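PDB 4PJ2: putative exported protein, which probably inhibits invertebrate-type (i-type) lysozyme in the bacterial periplasm and binds a magnesium ion. Local coordinates for residues Ala84-Thr96 with Phe106-Val118. Residues are numbered along the deposited sequence; the frame is centred on the assembly and turned at random. Where two conformers were deposited one is given.
Sequences AGSGSYLSADAFT and FNHVEGLAPNEDV
Asp93 OD1 is gripped from two directions: His108 ND1 donates to it at 2.6 Å, and a water donates a second hydrogen bond, its oxygen 2.8 Å from Asp93 OD1. The imidazole meets the oxygen on its syn side but 35° out of the carboxylate plane, while OD1 itself lies close to the ring plane. With CG of His108 anti to the backbone N (chi1 172°), the ring runs alongside the aspartate, and its other nitrogen, NE2, donates to the anti lone pair of Glu110 OE1 at 2.8 Å. Held at both nitrogens, the ring is fixed in rotation and, flanked by two carboxylates, is probably biased toward the protonated form. Tyr32 OH hydrogen-bonds Asp93 OD2, tying this face to the other sheet. On the reverse face Ala92 CB presses tightly on Val118 CG1 (3.3 Å), and Leu90 CD1 meets Val118 CG2, so the start of the C-terminal helix packs against the strands. Paired backbone bonds join Leu90 to Leu112 and Ala92 to Val109. Bulges flank the pairing: Phe106 and Asn107 opposite Ala94 (classic), Gly111 and Leu112 opposite Leu90 (G1). Ser88 OG and Tyr89 OH bond another protein's chain. Strands 90-98 and 102-112 form an antiparallel beta hairpin, the latter strand outermost in a four-stranded sheet of the PliI fold.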
loop_
_atom_site.group_PDB
_atom_site.type_symbol
_atom_site.label_atom_id
_atom_site.label_comp_id
_atom_site.label_asym_id
_atom_site.label_seq_id
_atom_site.Cartn_x
_atom_site.Cartn_y
_atom_site.Cartn_z
ATOM N N ALA A 84 -2.490 -1.464 0.424
ATOM C CA ALA A 84 -3.648 -1.455 1.309
ATOM C C ALA A 84 -4.389 -2.781 1.322
ATOM O O ALA A 84 -5.234 -2.967 2.174
ATOM C CB ALA A 84 -4.624 -0.348 0.908
ATOM N N GLY A 85 -4.108 -3.657 0.356
ATOM C CA GLY A 85 -4.737 -4.968 0.307
ATOM C C GLY A 85 -4.185 -5.896 1.374
ATOM O O GLY A 85 -3.173 -5.596 2.014
ATOM N N SER A 86 -4.870 -7.017 1.571
ATOM C CA SER A 86 -4.548 -7.949 2.642
ATOM C C SER A 86 -3.135 -8.479 2.524
ATOM O O SER A 86 -2.542 -8.889 3.536
ATOM C CB SER A 86 -5.548 -9.133 2.647
ATOM O OG SER A 86 -5.340 -9.957 1.520
ATOM N N GLY A 87 -2.602 -8.535 1.312
ATOM C CA GLY A 87 -1.272 -9.051 1.057
ATOM C C GLY A 87 -0.153 -8.149 1.540
ATOM O O GLY A 87 0.984 -8.602 1.697
ATOM N N SER A 88 -0.443 -6.863 1.729
ATOM C CA SER A 88 0.510 -5.924 2.327
ATOM C C SER A 88 1.799 -5.832 1.529
ATOM O O SER A 88 2.868 -5.594 2.097
ATOM C CB SER A 88 0.785 -6.324 3.780
ATOM O OG SER A 88 -0.417 -6.181 4.516
ATOM N N TYR A 89 1.709 -6.010 0.220
ATOM C CA TYR A 89 2.891 -6.051 -0.624
ATOM C C TYR A 89 3.638 -4.728 -0.594
ATOM O O TYR A 89 3.046 -3.638 -0.561
ATOM C CB TYR A 89 2.520 -6.385 -2.065
ATOM C CG TYR A 89 1.748 -7.679 -2.149
ATOM C CD1 TYR A 89 2.372 -8.897 -1.896
ATOM C CD2 TYR A 89 0.397 -7.702 -2.464
ATOM C CE1 TYR A 89 1.681 -10.095 -1.940
ATOM C CE2 TYR A 89 -0.303 -8.908 -2.520
ATOM C CZ TYR A 89 0.361 -10.099 -2.253
ATOM O OH TYR A 89 -0.262 -11.320 -2.279
ATOM N N LEU A 90 4.957 -4.832 -0.612
ATOM C CA LEU A 90 5.810 -3.650 -0.572
ATOM C C LEU A 90 6.278 -3.260 -1.952
ATOM O O LEU A 90 6.583 -4.068 -2.822
ATOM C CB LEU A 90 7.031 -3.904 0.323
ATOM C CG LEU A 90 6.728 -4.199 1.796
ATOM C CD1 LEU A 90 8.027 -4.470 2.557
ATOM C CD2 LEU A 90 5.959 -3.089 2.474
ATOM N N SER A 91 6.354 -1.946 -2.133
ATOM C CA SER A 91 6.980 -1.358 -3.299
ATOM C C SER A 91 7.900 -0.267 -2.787
ATOM O O SER A 91 7.813 0.148 -1.632
ATOM C CB SER A 91 5.924 -0.821 -4.278
ATOM O OG SER A 91 5.043 0.090 -3.640
ATOM N N ALA A 92 8.834 0.148 -3.616
ATOM C CA ALA A 92 9.743 1.192 -3.190
ATOM C C ALA A 92 10.364 1.846 -4.389
ATOM O O ALA A 92 10.587 1.209 -5.419
ATOM C CB ALA A 92 10.835 0.627 -2.297
ATOM N N ASP A 93 10.652 3.128 -4.228
ATOM C CA ASP A 93 11.421 3.899 -5.189
ATOM C C ASP A 93 12.677 4.410 -4.518
ATOM O O ASP A 93 12.637 4.838 -3.371
ATOM C CB ASP A 93 10.596 5.081 -5.701
ATOM C CG ASP A 93 9.332 4.633 -6.364
ATOM O OD1 ASP A 93 9.420 3.971 -7.418
ATOM O OD2 ASP A 93 8.248 4.905 -5.806
ATOM N N ALA A 94 13.782 4.358 -5.244
ATOM C CA ALA A 94 15.040 4.929 -4.775
ATOM C C ALA A 94 15.378 6.173 -5.597
ATOM O O ALA A 94 15.157 6.194 -6.811
ATOM C CB ALA A 94 16.172 3.906 -4.866
ATOM N N PHE A 95 15.950 7.166 -4.924
ATOM C CA PHE A 95 16.331 8.435 -5.531
ATOM C C PHE A 95 17.764 8.788 -5.193
ATOM O O PHE A 95 18.197 8.620 -4.053
ATOM C CB PHE A 95 15.457 9.593 -5.018
ATOM C CG PHE A 95 13.993 9.413 -5.248
ATOM C CD1 PHE A 95 13.348 10.069 -6.282
ATOM C CD2 PHE A 95 13.250 8.620 -4.404
ATOM C CE1 PHE A 95 11.997 9.900 -6.475
ATOM C CE2 PHE A 95 11.895 8.432 -4.606
ATOM C CZ PHE A 95 11.273 9.078 -5.636
ATOM N N THR A 96 18.478 9.297 -6.182
ATOM C CA THR A 96 19.741 9.974 -5.916
ATOM C C THR A 96 19.447 11.437 -5.661
ATOM O O THR A 96 18.504 11.992 -6.246
ATOM C CB THR A 96 20.745 9.841 -7.064
ATOM O OG1 THR A 96 20.119 10.182 -8.299
ATOM C CG2 THR A 96 21.258 8.428 -7.144
ATOM N N PHE A 106 16.387 6.460 -9.103
ATOM C CA PHE A 106 17.492 5.521 -9.250
ATOM C C PHE A 106 16.978 4.100 -9.534
ATOM O O PHE A 106 17.614 3.401 -10.314
ATOM C CB PHE A 106 18.402 5.591 -8.012
ATOM C CG PHE A 106 19.468 4.538 -7.975
ATOM C CD1 PHE A 106 20.641 4.697 -8.694
ATOM C CD2 PHE A 106 19.306 3.401 -7.209
ATOM C CE1 PHE A 106 21.639 3.730 -8.657
ATOM C CE2 PHE A 106 20.292 2.431 -7.163
ATOM C CZ PHE A 106 21.463 2.594 -7.889
ATOM N N ASN A 107 15.825 3.696 -8.972
ATOM C CA ASN A 107 15.244 2.355 -9.215
ATOM C C ASN A 107 13.827 2.230 -8.608
ATOM O O ASN A 107 13.427 3.085 -7.829
ATOM C CB ASN A 107 16.188 1.299 -8.630
ATOM C CG ASN A 107 15.958 -0.099 -9.185
ATOM O OD1 ASN A 107 15.205 -0.311 -10.139
ATOM N ND2 ASN A 107 16.636 -1.061 -8.589
ATOM N N HIS A 108 13.092 1.181 -8.989
ATOM C CA HIS A 108 11.753 0.866 -8.463
ATOM C C HIS A 108 11.592 -0.648 -8.303
ATOM O O HIS A 108 12.037 -1.400 -9.157
ATOM C CB HIS A 108 10.674 1.408 -9.420
ATOM C CG HIS A 108 9.272 0.990 -9.086
ATOM N ND1 HIS A 108 8.486 1.662 -8.175
ATOM C CD2 HIS A 108 8.504 -0.011 -9.577
ATOM C CE1 HIS A 108 7.298 1.084 -8.109
ATOM N NE2 HIS A 108 7.284 0.062 -8.948
ATOM N N VAL A 109 10.952 -1.081 -7.219
ATOM C CA VAL A 109 10.557 -2.482 -7.049
ATOM C C VAL A 109 9.129 -2.508 -6.544
ATOM O O VAL A 109 8.660 -1.532 -5.966
ATOM C CB VAL A 109 11.483 -3.233 -6.061
ATOM C CG1 VAL A 109 12.894 -3.312 -6.627
ATOM C CG2 VAL A 109 11.471 -2.590 -4.681
ATOM N N GLU A 110 8.428 -3.607 -6.765
ATOM C CA GLU A 110 7.047 -3.719 -6.311
ATOM C C GLU A 110 6.648 -5.183 -6.220
ATOM O O GLU A 110 7.334 -6.070 -6.748
ATOM C CB GLU A 110 6.081 -2.970 -7.232
ATOM C CG GLU A 110 6.042 -3.468 -8.644
ATOM C CD GLU A 110 4.968 -2.757 -9.420
ATOM O OE1 GLU A 110 5.175 -1.574 -9.757
ATOM O OE2 GLU A 110 3.900 -3.356 -9.657
ATOM N N GLY A 111 5.566 -5.428 -5.498
ATOM C CA GLY A 111 5.017 -6.764 -5.359
ATOM C C GLY A 111 5.812 -7.643 -4.420
ATOM O O GLY A 111 5.719 -8.879 -4.498
ATOM N N LEU A 112 6.588 -7.047 -3.530
ATOM C CA LEU A 112 7.417 -7.796 -2.577
ATOM C C LEU A 112 6.585 -8.257 -1.414
ATOM O O LEU A 112 5.649 -7.609 -0.998
ATOM C CB LEU A 112 8.504 -6.880 -2.022
ATOM C CG LEU A 112 9.804 -6.701 -2.794
ATOM C CD1 LEU A 112 9.620 -6.448 -4.238
ATOM C CD2 LEU A 112 10.596 -5.566 -2.181
ATOM N N ALA A 113 6.909 -9.436 -0.867
ATOM C CA ALA A 113 6.213 -9.896 0.333
ATOM C C ALA A 113 6.491 -8.979 1.513
ATOM O O ALA A 113 7.534 -8.339 1.561
ATOM C CB ALA A 113 6.631 -11.334 0.683
ATOM N N PRO A 114 5.579 -8.924 2.486
ATOM C CA PRO A 114 5.696 -7.971 3.606
ATOM C C PRO A 114 7.081 -7.894 4.269
ATOM O O PRO A 114 7.693 -6.860 4.493
ATOM C CB PRO A 114 4.676 -8.523 4.603
ATOM C CG PRO A 114 3.619 -9.111 3.748
ATOM C CD PRO A 114 4.287 -9.639 2.512
ATOM N N ASN A 115 7.620 -9.051 4.545
ATOM C CA ASN A 115 8.866 -9.139 5.302
ATOM C C ASN A 115 10.108 -9.251 4.439
ATOM O O ASN A 115 11.201 -9.532 4.950
ATOM C CB ASN A 115 8.791 -10.301 6.280
ATOM C CG ASN A 115 7.792 -10.051 7.369
ATOM O OD1 ASN A 115 7.958 -9.130 8.173
ATOM N ND2 ASN A 115 6.731 -10.839 7.390
ATOM N N GLU A 116 9.955 -9.036 3.136
ATOM C CA GLU A 116 11.099 -9.092 2.231
ATOM C C GLU A 116 11.975 -7.845 2.335
ATOM O O GLU A 116 11.490 -6.749 2.636
ATOM C CB GLU A 116 10.669 -9.397 0.789
ATOM C CG GLU A 116 10.382 -10.887 0.589
ATOM C CD GLU A 116 9.956 -11.266 -0.819
ATOM O OE1 GLU A 116 9.692 -10.357 -1.637
ATOM O OE2 GLU A 116 9.872 -12.491 -1.095
ATOM N N ASP A 117 13.271 -8.020 2.113
ATOM C CA ASP A 117 14.248 -6.948 2.213
ATOM C C ASP A 117 14.150 -6.103 0.959
ATOM O O ASP A 117 14.559 -6.489 -0.119
ATOM C CB ASP A 117 15.645 -7.561 2.364
ATOM C CG ASP A 117 16.724 -6.528 2.641
ATOM O OD1 ASP A 117 16.551 -5.357 2.293
ATOM O OD2 ASP A 117 17.770 -6.901 3.216
ATOM N N VAL A 118 13.625 -4.887 1.122
ATOM C CA VAL A 118 13.410 -3.962 0.007
ATOM C C VAL A 118 14.744 -3.492 -0.544
ATOM O O VAL A 118 14.924 -3.316 -1.742
ATOM C CB VAL A 118 12.597 -2.749 0.494
ATOM C CG1 VAL A 118 12.571 -1.635 -0.541
ATOM C CG2 VAL A 118 11.191 -3.175 0.869
HETATM O O HOH W 1 11.049 4.919 -9.441
#